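Local coordinates for putative integron gene cassette protein (Uncultured bacterium, PDB 3GHJ) that is of unknown function but belongs to the glyoxalase/bleomycin resistance protein/dioxygenase superfamily, whose members often bind metals or small ligands, at residues E94-K102 and P115-L126; S59-W67 and M74-E82. The protein carries 1 engineered substitution. One frame throughout, in Å; residues are numbered along the deposited sequence. Where two conformers were deposited one is given.

Overall arrangement
The two contacts lie in the two four-stranded mixed sheets of a fold consistent with the glyoxalase/bleomycin resistance superfamily: contact 2 pairs two neighbouring strands of the sheet 28-36, 73-79, 63-68, 53-58, and contact 1 sets helix 98-107 against two strands of the sheet 88-93, 135-140, 123-129, 113-118. Both sheets have the strand order 1-4-3-2. The contact centres lie about 29 Å apart, on opposite sides of the chain's centre, and their nearest atoms are about 13 Å apart, so neither touches the other within the chain. They meet instead across the dimer: Trp120 of contact 1 stacks edge-to-face with Phe65 of the second subunit, and Phe65 of contact 2 receives the reciprocal stack.

Contact 1 (E94-K102 and P115-L126). Engineered in segment 115-126: Gln118 (natural residue Leu).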
# COMPACT_ATOMS: atom_id res chain seq x y z
N GLU A 94 -10.38 -6.31 -11.75
CA GLU A 94 -10.35 -6.99 -13.04
C GLU A 94 -10.51 -5.98 -14.18
O GLU A 94 -11.23 -4.99 -14.04
CB GLU A 94 -11.46 -8.04 -13.10
CG GLU A 94 -11.24 -9.21 -12.15
CD GLU A 94 -12.49 -10.03 -11.92
OE1 GLU A 94 -13.60 -9.52 -12.20
OE2 GLU A 94 -12.37 -11.18 -11.46
N LYS A 95 -9.86 -6.23 -15.32
CA LYS A 95 -9.96 -5.32 -16.45
C LYS A 95 -11.41 -5.12 -16.89
O LYS A 95 -11.82 -4.01 -17.23
CB LYS A 95 -9.12 -5.80 -17.64
CG LYS A 95 -7.62 -5.59 -17.45
CD LYS A 95 -6.85 -5.88 -18.73
CE LYS A 95 -5.39 -5.44 -18.61
NZ LYS A 95 -4.57 -5.88 -19.77
N SER A 96 -12.18 -6.21 -16.87
CA SER A 96 -13.58 -6.16 -17.30
C SER A 96 -14.46 -5.33 -16.37
O SER A 96 -15.58 -4.98 -16.72
CB SER A 96 -14.15 -7.57 -17.39
OG SER A 96 -14.15 -8.20 -16.12
N GLU A 97 -13.96 -5.02 -15.17
CA GLU A 97 -14.73 -4.25 -14.20
C GLU A 97 -14.39 -2.76 -14.17
O GLU A 97 -14.97 -2.00 -13.39
CB GLU A 97 -14.59 -4.86 -12.80
CG GLU A 97 -15.14 -6.27 -12.70
CD GLU A 97 -16.63 -6.36 -12.99
OE1 GLU A 97 -17.34 -5.35 -12.79
OE2 GLU A 97 -17.09 -7.44 -13.42
N ILE A 98 -13.46 -2.34 -15.03
CA ILE A 98 -13.06 -0.94 -15.09
C ILE A 98 -14.24 0.01 -15.34
O ILE A 98 -14.44 0.96 -14.59
CB ILE A 98 -11.92 -0.73 -16.14
CG1 ILE A 98 -10.60 -1.35 -15.63
CG2 ILE A 98 -11.76 0.74 -16.50
CD1 ILE A 98 -9.93 -0.56 -14.49
N GLU A 99 -15.04 -0.24 -16.37
CA GLU A 99 -16.15 0.68 -16.62
C GLU A 99 -17.24 0.64 -15.53
O GLU A 99 -17.72 1.70 -15.10
CB GLU A 99 -16.73 0.48 -18.02
CG GLU A 99 -15.72 0.72 -19.15
CD GLU A 99 -15.33 2.19 -19.37
OE1 GLU A 99 -16.04 3.10 -18.88
OE2 GLU A 99 -14.31 2.43 -20.05
N PRO A 100 -17.64 -0.56 -15.07
CA PRO A 100 -18.60 -0.58 -13.97
C PRO A 100 -18.09 0.16 -12.73
O PRO A 100 -18.87 0.85 -12.07
CB PRO A 100 -18.77 -2.07 -13.67
CG PRO A 100 -18.43 -2.75 -14.97
CD PRO A 100 -17.42 -1.89 -15.66
N LEU A 101 -16.81 0.02 -12.41
CA LEU A 101 -16.30 0.66 -11.20
C LEU A 101 -16.24 2.18 -11.37
O LEU A 101 -16.58 2.93 -10.44
CB LEU A 101 -14.92 0.11 -10.85
CG LEU A 101 -14.94 -1.27 -10.21
CD1 LEU A 101 -13.55 -1.88 -10.25
CD2 LEU A 101 -15.48 -1.20 -8.79
N LYS A 102 -15.82 2.63 -12.54
CA LYS A 102 -15.84 4.06 -12.84
C LYS A 102 -17.25 4.64 -12.66
O LYS A 102 -17.43 5.66 -12.00
CB LYS A 102 -15.35 4.32 -14.26
CG LYS A 102 -15.50 5.77 -14.71
CD LYS A 102 -14.84 5.97 -16.05
CE LYS A 102 -15.01 7.40 -16.54
NZ LYS A 102 -14.44 7.56 -17.91
N PRO A 115 -10.52 5.46 -18.10
CA PRO A 115 -9.33 4.62 -17.99
C PRO A 115 -8.10 5.15 -18.71
O PRO A 115 -8.19 5.74 -19.79
CB PRO A 115 -9.77 3.29 -18.62
CG PRO A 115 -10.96 3.63 -19.47
CD PRO A 115 -11.63 4.79 -18.81
N VAL A 116 -6.95 4.95 -18.08
CA VAL A 116 -5.66 5.28 -18.65
C VAL A 116 -4.93 3.97 -18.94
O VAL A 116 -4.74 3.15 -18.03
CB VAL A 116 -4.81 6.08 -17.66
CG1 VAL A 116 -3.41 6.29 -18.21
CG2 VAL A 116 -5.49 7.39 -17.32
N ASN A 117 -4.53 3.77 -20.18
CA ASN A 117 -3.76 2.58 -20.53
C ASN A 117 -2.31 2.74 -20.09
O ASN A 117 -1.69 3.78 -20.33
CB ASN A 117 -3.82 2.32 -22.04
CG ASN A 117 -5.15 1.73 -22.47
OD1 ASN A 117 -5.85 1.08 -21.68
ND2 ASN A 117 -5.51 1.94 -23.73
N GLN A 118 -1.79 1.72 -19.41
CA GLN A 118 -0.39 1.67 -19.01
C GLN A 118 0.27 0.61 -19.86
O GLN A 118 0.43 -0.53 -19.44
CB GLN A 118 -0.28 1.29 -17.53
CG GLN A 118 -1.21 2.07 -16.61
CD GLN A 118 -0.74 3.49 -16.37
OE1 GLN A 118 0.22 3.95 -17.00
NE2 GLN A 118 -1.41 4.19 -15.47
N GLU A 119 0.63 0.99 -21.09
CA GLU A 119 1.11 0.03 -22.07
C GLU A 119 2.33 -0.73 -21.56
O GLU A 119 2.40 -1.96 -21.69
CB GLU A 119 1.45 0.74 -23.39
CG GLU A 119 0.25 1.32 -24.12
CD GLU A 119 0.62 2.08 -25.38
OE1 GLU A 119 1.82 2.32 -25.61
OE2 GLU A 119 -0.30 2.43 -26.15
N TRP A 120 3.27 -0.02 -20.95
CA TRP A 120 4.51 -0.64 -20.52
C TRP A 120 4.29 -1.78 -19.54
O TRP A 120 5.09 -2.71 -19.48
CB TRP A 120 5.51 0.39 -19.99
CG TRP A 120 5.09 1.10 -18.73
CD1 TRP A 120 4.41 2.28 -18.65
CD2 TRP A 120 5.35 0.68 -17.38
NE1 TRP A 120 4.22 2.62 -17.33
CE2 TRP A 120 4.78 1.66 -16.53
CE3 TRP A 120 5.99 -0.42 -16.82
CZ2 TRP A 120 4.85 1.56 -15.14
CZ3 TRP A 120 6.06 -0.51 -15.43
CH2 TRP A 120 5.48 0.48 -14.61
N MSE A 121 3.21 -1.74 -18.77
CA MSE A 121 2.93 -2.82 -17.83
C MSE A 121 1.67 -3.60 -18.18
O MSE A 121 1.17 -4.39 -17.37
CB MSE A 121 2.88 -2.30 -16.38
CG MSE A 121 1.95 -1.13 -16.18
SE MSE A 121 1.87 -0.49 -14.30
CE MSE A 121 0.96 -1.98 -13.43
N GLN A 122 1.17 -3.40 -19.39
CA GLN A 122 -0.05 -4.06 -19.84
C GLN A 122 -1.16 -3.93 -18.80
O GLN A 122 -1.75 -4.93 -18.39
CB GLN A 122 0.21 -5.54 -20.15
CG GLN A 122 1.21 -5.78 -21.28
CD GLN A 122 2.65 -5.82 -20.79
OE1 GLN A 122 2.92 -6.21 -19.66
NE2 GLN A 122 3.57 -5.41 -21.65
N ALA A 123 -1.42 -2.70 -18.37
CA ALA A 123 -2.40 -2.45 -17.32
C ALA A 123 -3.33 -1.33 -17.71
O ALA A 123 -3.05 -0.56 -18.64
CB ALA A 123 -1.68 -2.11 -16.01
N VAL A 124 -4.45 -1.23 -16.99
CA VAL A 124 -5.41 -0.14 -17.16
C VAL A 124 -5.68 0.45 -15.78
O VAL A 124 -5.88 -0.30 -14.82
CB VAL A 124 -6.74 -0.66 -17.74
CG1 VAL A 124 -7.71 0.49 -17.91
CG2 VAL A 124 -6.50 -1.37 -19.07
N SER A 125 -5.69 1.77 -15.68
CA SER A 125 -5.89 2.43 -14.39
C SER A 125 -7.04 3.40 -14.38
O SER A 125 -7.33 4.06 -15.38
CB SER A 125 -4.63 3.19 -13.97
OG SER A 125 -3.51 2.33 -13.83
N LEU A 126 -7.71 3.50 -13.23
CA LEU A 126 -8.61 4.60 -12.95
C LEU A 126 -8.06 5.37 -11.77
O LEU A 126 -7.52 4.77 -10.84
CB LEU A 126 -9.99 4.08 -12.54
CG LEU A 126 -10.77 3.32 -13.60
CD1 LEU A 126 -11.99 2.71 -12.94
CD2 LEU A 126 -11.17 4.28 -14.73
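Pro115, which follows a cis peptide bond, packs its ring against Ile98 in this helix-on-sheet packing, in a chain of the glyoxalase/bleomycin resistance superfamily. Helix 98-102 runs nearly parallel to strand 123-126 (6° between axes, 9.7 Å apart) and at 143° to strand 115-118. Ile98 carries the packing by dividing its branches: with CG2 anti to the backbone N, that methyl lies 3.9 Å from Pro115 CB and also touches Leu126 CD2, while CG1 meets Val124 CG1 at 4.1 Å. The Leu126 and Ile98 side chains run antiparallel alongside each other, and Leu126 CD1 comes to 3.4 Å from Ile98 O, under the first helical turn. The ends of Glu99 and Lys102 reach the proline ring at about a right angle; the Lys102 ammonium donates to Gly114 O. Ala140 and Phe138 of strand 135-140 continue the apolar surface beneath the helix. At the far end the turn of the hairpin ends in a G1 beta bulge, in which Gln122 and Ala123 both face Gln118, and the engineered Gln118 donates NE2 to Ser125 OG. The extended Lys95 chain spans to this turn, where NZ makes a weak hydrogen bond of 3.3 Å with Gln122 O.

Contact 2 (S59-W67 and M74-E82); sequences SARRWNFLW and MVVLQEEKE
The antiparallel beta hairpin of strands 63-68 and 73-79 brings together three aromatic residues on one sheet face, each paired with the residue across from it. Asn64 with Leu77 and Leu66 with Val75 are hydrogen-bonded pairs; Leu66 N donates to Val75 O at 2.8 Å, nearly straight at 178°. In the non-hydrogen-bonded pairs a methyl or methylene carbon of the partner lies over the ring as a CH-pi contact. Gln78 CG is 3.6 Å from the centroid of the Trp63 five-membered ring. Val76 CG1 sits 3.8 Å from that of Phe65. Met74 CE is 3.4 Å from that of the Trp67 six-membered ring. Met74, a selenomethionine, bends at chi3 (-79°) to lay this methyl over Trp67, leaving SE at the edge of Phe65. The opposite face of Trp63 is met by the Arg61 guanidinium. At the end of the pairing, Arg62, just before the first strand, grips Glu79, last residue of the second, side-on: NE lies 2.9 Å from OE1, above the carboxylate plane, and NH2 is 2.8 Å from OE2. Glu40 and the backbone of Leu39 tie this salt bridge to helix 39-49, whose Ser43 and Tyr46 pack on Leu77, while strands 53-58 and 28-36 flank the hairpin.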
# COMPACT_ATOMS: atom_id res chain seq x y z
N SER A 59 -10.95 3.98 18.76
CA SER A 59 -11.33 5.37 18.97
C SER A 59 -10.34 6.11 19.86
O SER A 59 -10.33 7.33 19.92
CB SER A 59 -12.74 5.46 19.56
OG SER A 59 -13.72 5.08 18.61
N ALA A 60 -9.51 5.34 20.57
CA ALA A 60 -8.49 5.93 21.43
C ALA A 60 -7.37 6.55 20.61
O ALA A 60 -7.11 7.75 20.72
CB ALA A 60 -7.93 4.88 22.38
N ARG A 61 -6.70 5.74 19.80
CA ARG A 61 -5.61 6.22 18.97
C ARG A 61 -6.14 6.93 17.73
O ARG A 61 -5.37 7.53 16.98
CB ARG A 61 -4.69 5.07 18.55
CG ARG A 61 -3.87 4.49 19.69
CD ARG A 61 -2.74 3.63 19.17
NE ARG A 61 -3.23 2.45 18.46
CZ ARG A 61 -2.44 1.56 17.85
NH1 ARG A 61 -1.13 1.73 17.86
NH2 ARG A 61 -2.98 0.52 17.24
N ARG A 62 -7.45 6.84 17.52
CA ARG A 62 -8.07 7.40 16.32
C ARG A 62 -7.59 6.67 15.07
O ARG A 62 -7.19 7.31 14.09
CB ARG A 62 -7.81 8.90 16.22
CG ARG A 62 -8.33 9.69 17.41
CD ARG A 62 -9.84 9.64 17.47
NE ARG A 62 -10.45 10.48 16.44
CZ ARG A 62 -11.73 10.41 16.08
NH1 ARG A 62 -12.54 9.54 16.66
NH2 ARG A 62 -12.19 11.21 15.13
N TRP A 63 -7.62 5.34 15.11
CA TRP A 63 -7.26 4.50 13.97
C TRP A 63 -8.43 3.59 13.65
O TRP A 63 -9.17 3.16 14.55
CB TRP A 63 -6.06 3.63 14.30
CG TRP A 63 -4.74 4.35 14.48
CD1 TRP A 63 -4.55 5.70 14.59
CD2 TRP A 63 -3.45 3.75 14.59
NE1 TRP A 63 -3.21 5.97 14.75
CE2 TRP A 63 -2.51 4.79 14.76
CE3 TRP A 63 -2.99 2.43 14.55
CZ2 TRP A 63 -1.14 4.55 14.89
CZ3 TRP A 63 -1.63 2.19 14.69
CH2 TRP A 63 -0.72 3.25 14.85
N ASN A 64 -8.60 3.26 12.38
CA ASN A 64 -9.61 2.30 11.96
C ASN A 64 -9.00 1.33 10.96
O ASN A 64 -8.58 1.74 9.88
CB ASN A 64 -10.83 3.01 11.36
CG ASN A 64 -12.06 2.12 11.29
OD1 ASN A 64 -12.03 0.97 11.72
ND2 ASN A 64 -13.15 2.65 10.73
N PHE A 65 -8.92 0.06 11.35
CA PHE A 65 -8.38 -1.01 10.51
C PHE A 65 -9.53 -1.62 9.74
O PHE A 65 -10.44 -2.20 10.34
CB PHE A 65 -7.75 -2.11 11.38
CG PHE A 65 -6.60 -1.65 12.24
CD1 PHE A 65 -6.82 -0.89 13.39
CD2 PHE A 65 -5.29 -2.02 11.92
CE1 PHE A 65 -5.75 -0.50 14.19
CE2 PHE A 65 -4.22 -1.63 12.72
CZ PHE A 65 -4.45 -0.87 13.85
N LEU A 66 -9.49 -1.50 8.42
CA LEU A 66 -10.57 -1.95 7.54
C LEU A 66 -10.08 -3.03 6.58
O LEU A 66 -8.95 -2.96 6.09
CB LEU A 66 -11.12 -0.78 6.74
CG LEU A 66 -11.73 0.36 7.56
CD1 LEU A 66 -12.09 1.49 6.63
CD2 LEU A 66 -12.95 -0.12 8.35
N TRP A 67 -10.92 -4.02 6.30
CA TRP A 67 -10.55 -5.14 5.44
C TRP A 67 -10.95 -4.93 4.00
O TRP A 67 -12.06 -4.46 3.70
CB TRP A 67 -11.23 -6.43 5.91
CG TRP A 67 -10.74 -6.98 7.21
CD1 TRP A 67 -11.32 -6.83 8.44
CD2 TRP A 67 -9.58 -7.79 7.41
NE1 TRP A 67 -10.59 -7.50 9.38
CE2 TRP A 67 -9.52 -8.11 8.78
CE3 TRP A 67 -8.59 -8.30 6.55
CZ2 TRP A 67 -8.50 -8.89 9.33
CZ3 TRP A 67 -7.58 -9.08 7.09
CH2 TRP A 67 -7.54 -9.37 8.47
N MSE A 74 -5.80 -4.73 3.61
CA MSE A 74 -6.24 -3.92 4.74
C MSE A 74 -5.79 -2.49 4.55
O MSE A 74 -4.70 -2.22 4.04
CB MSE A 74 -5.66 -4.47 6.04
CG MSE A 74 -5.89 -3.64 7.29
SE MSE A 74 -5.45 -4.63 8.92
CE MSE A 74 -7.06 -5.69 9.02
N VAL A 75 -6.66 -1.54 4.89
CA VAL A 75 -6.21 -0.17 5.06
C VAL A 75 -6.33 0.18 6.53
O VAL A 75 -7.26 -0.27 7.20
CB VAL A 75 -6.99 0.85 4.20
CG1 VAL A 75 -6.73 0.61 2.71
CG2 VAL A 75 -8.47 0.81 4.51
N VAL A 76 -5.37 0.94 7.03
CA VAL A 76 -5.42 1.46 8.39
C VAL A 76 -5.56 2.97 8.32
O VAL A 76 -4.60 3.68 8.00
CB VAL A 76 -4.18 1.09 9.23
CG1 VAL A 76 -4.40 1.49 10.69
CG2 VAL A 76 -3.87 -0.41 9.11
N LEU A 77 -6.75 3.48 8.59
CA LEU A 77 -6.96 4.91 8.59
C LEU A 77 -6.45 5.47 9.91
O LEU A 77 -6.77 4.93 10.97
CB LEU A 77 -8.44 5.24 8.41
CG LEU A 77 -9.15 4.59 7.22
CD1 LEU A 77 -10.61 5.03 7.19
CD2 LEU A 77 -8.47 4.95 5.90
N GLN A 78 -5.63 6.51 9.85
CA GLN A 78 -5.06 7.09 11.07
C GLN A 78 -5.30 8.59 11.06
O GLN A 78 -4.82 9.29 10.18
CB GLN A 78 -3.56 6.81 11.12
CG GLN A 78 -3.23 5.33 11.11
CD GLN A 78 -1.75 5.03 11.04
OE1 GLN A 78 -1.27 4.06 11.63
NE2 GLN A 78 -1.02 5.85 10.31
N GLU A 79 -6.05 9.09 12.03
CA GLU A 79 -6.36 10.50 12.05
C GLU A 79 -5.15 11.36 12.39
O GLU A 79 -4.46 11.11 13.38
CB GLU A 79 -7.50 10.80 13.02
CG GLU A 79 -8.09 12.19 12.86
CD GLU A 79 -9.28 12.40 13.76
OE1 GLU A 79 -9.08 12.60 14.98
OE2 GLU A 79 -10.42 12.35 13.26
N GLU A 80 -4.91 12.35 11.56
CA GLU A 80 -3.84 13.34 11.74
C GLU A 80 -4.36 14.69 11.26
O GLU A 80 -4.62 14.84 10.11
CB GLU A 80 -2.65 12.93 10.87
CG GLU A 80 -1.81 11.88 11.47
CD GLU A 80 -0.30 12.06 11.20
OE1 GLU A 80 0.09 12.67 10.15
OE2 GLU A 80 0.46 11.54 12.04
N LYS A 81 -4.51 15.66 12.15
CA LYS A 81 -5.10 16.94 11.78
C LYS A 81 -4.11 17.98 11.25
O LYS A 81 -4.52 19.03 10.76
CB LYS A 81 -5.92 17.50 12.95
CG LYS A 81 -7.01 16.55 13.41
CD LYS A 81 -8.00 17.21 14.34
CE LYS A 81 -9.20 16.32 14.58
NZ LYS A 81 -10.21 16.95 15.47
N GLU A 82 -2.82 17.72 11.38
CA GLU A 82 -1.78 18.59 10.86
C GLU A 82 -0.85 17.94 9.81
O GLU A 82 -0.79 16.75 9.70
CB GLU A 82 -0.98 19.15 12.07
CG GLU A 82 -1.90 19.74 13.21
CD GLU A 82 -1.26 20.86 14.08
OE1 GLU A 82 -0.03 20.88 14.30
OE2 GLU A 82 -2.02 21.69 14.58
O HOH W 1 -3.91 8.76 14.83